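Side-chain contact in apoptosis regulator ced-9 (Caenorhabditis elegans, PDB 1OHU), which restrains programmed cell death by sequestering the cell-death activator ced-4 until egl-1 binds and forces its release: residues 30-33 with 34-37. The protein carries 3 engineered substitutions. Sequence-based numbering, arbitrary orientation.
Sequences MEWF and GAPG
Trp32 and Ala35 close a type I beta turn through Phe33 and Gly34, with Ala35 N donating to Trp32 O at 3.2 Å. At 161° the bond is fairly straight at the hydrogen, although the donor sits well above the carbonyl plane. The turn folds the chain back over the indole of the residue that begins it. With CG anti to the backbone N (chi1 -178°), Trp32 lays its ring under the returning backbone of Gly34 and Ala35. Ala35 CA stands 3.6 Å from the centroid of the six-membered ring of Trp32, nearly on its normal, a CH-pi contact. Towards the rim of the same face lies Gly34 C, while Ala35 CB meets CE3 of Trp32 at 3.5 Å. Farther out, CD of Pro36 reaches CH2 of Trp32 at 3.5 Å, approaching at a slant. Trp32 also packs on Thr22 and Ile25 of helix 13-27 and on Phe132 of helix 128-144, joining the loop that leads out of the predicted BH4 motif to these helices. With an alanine at Trp32, the CA of Ala35 and the CD of Pro36 would probably lose the ring they rest on, opening a gap between the turn and helix 13-27. One direct backbone bond thus closes the bend, and CH-pi and apolar contacts hold the turn against the buried indole, whose packing on the helices joins the loop to the fold.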
# COMPACT_ATOMS: atom_id res chain seq x y z
N MSE A 30 7.15 12.74 -9.27
CA MSE A 30 6.83 12.11 -10.55
C MSE A 30 5.33 11.91 -10.76
O MSE A 30 4.53 12.16 -9.86
CB MSE A 30 7.60 10.79 -10.68
CG MSE A 30 9.12 11.02 -10.77
SE MSE A 30 10.14 9.40 -10.50
CE MSE A 30 11.92 10.12 -10.43
N GLU A 31 4.95 11.45 -11.95
CA GLU A 31 3.54 11.28 -12.28
C GLU A 31 3.29 9.94 -12.96
O GLU A 31 3.86 9.66 -14.02
CB GLU A 31 3.12 12.44 -13.20
CG GLU A 31 1.64 12.49 -13.60
CD GLU A 31 0.69 12.70 -12.42
OE1 GLU A 31 1.00 13.48 -11.50
OE2 GLU A 31 -0.39 12.08 -12.42
N TRP A 32 2.45 9.12 -12.34
CA TRP A 32 2.13 7.80 -12.88
C TRP A 32 1.11 7.93 -14.00
O TRP A 32 -0.09 7.92 -13.75
CB TRP A 32 1.58 6.89 -11.77
CG TRP A 32 1.27 5.48 -12.22
CD1 TRP A 32 1.71 4.86 -13.37
CD2 TRP A 32 0.48 4.50 -11.53
NE1 TRP A 32 1.24 3.57 -13.42
CE2 TRP A 32 0.48 3.33 -12.31
CE3 TRP A 32 -0.24 4.51 -10.32
CZ2 TRP A 32 -0.21 2.17 -11.92
CZ3 TRP A 32 -0.93 3.36 -9.94
CH2 TRP A 32 -0.90 2.20 -10.74
N PHE A 33 1.60 8.04 -15.23
CA PHE A 33 0.74 8.20 -16.39
C PHE A 33 -0.19 7.03 -16.64
O PHE A 33 -1.30 7.20 -17.17
CB PHE A 33 1.59 8.45 -17.65
CG PHE A 33 1.82 9.92 -17.96
CD1 PHE A 33 2.18 10.82 -16.96
CD2 PHE A 33 1.72 10.39 -19.27
CE1 PHE A 33 2.43 12.17 -17.26
CE2 PHE A 33 1.96 11.73 -19.57
CZ PHE A 33 2.32 12.62 -18.57
N GLY A 34 0.25 5.83 -16.27
CA GLY A 34 -0.57 4.65 -16.47
C GLY A 34 -1.54 4.34 -15.35
O GLY A 34 -2.21 3.30 -15.37
N ALA A 35 -1.65 5.23 -14.37
CA ALA A 35 -2.56 5.00 -13.25
C ALA A 35 -4.00 4.71 -13.67
O ALA A 35 -4.57 5.43 -14.50
CB ALA A 35 -2.54 6.20 -12.32
N PRO A 36 -4.60 3.63 -13.14
CA PRO A 36 -5.99 3.33 -13.52
C PRO A 36 -6.96 4.33 -12.87
O PRO A 36 -6.64 4.96 -11.87
CB PRO A 36 -6.20 1.90 -13.02
CG PRO A 36 -5.18 1.72 -11.96
CD PRO A 36 -3.98 2.48 -12.46
N GLY A 37 -8.14 4.48 -13.46
CA GLY A 37 -9.11 5.41 -12.92
C GLY A 37 -9.64 5.02 -11.55
O GLY A 37 -9.49 3.87 -11.12
O HOH W 1 -3.92 7.22 -16.17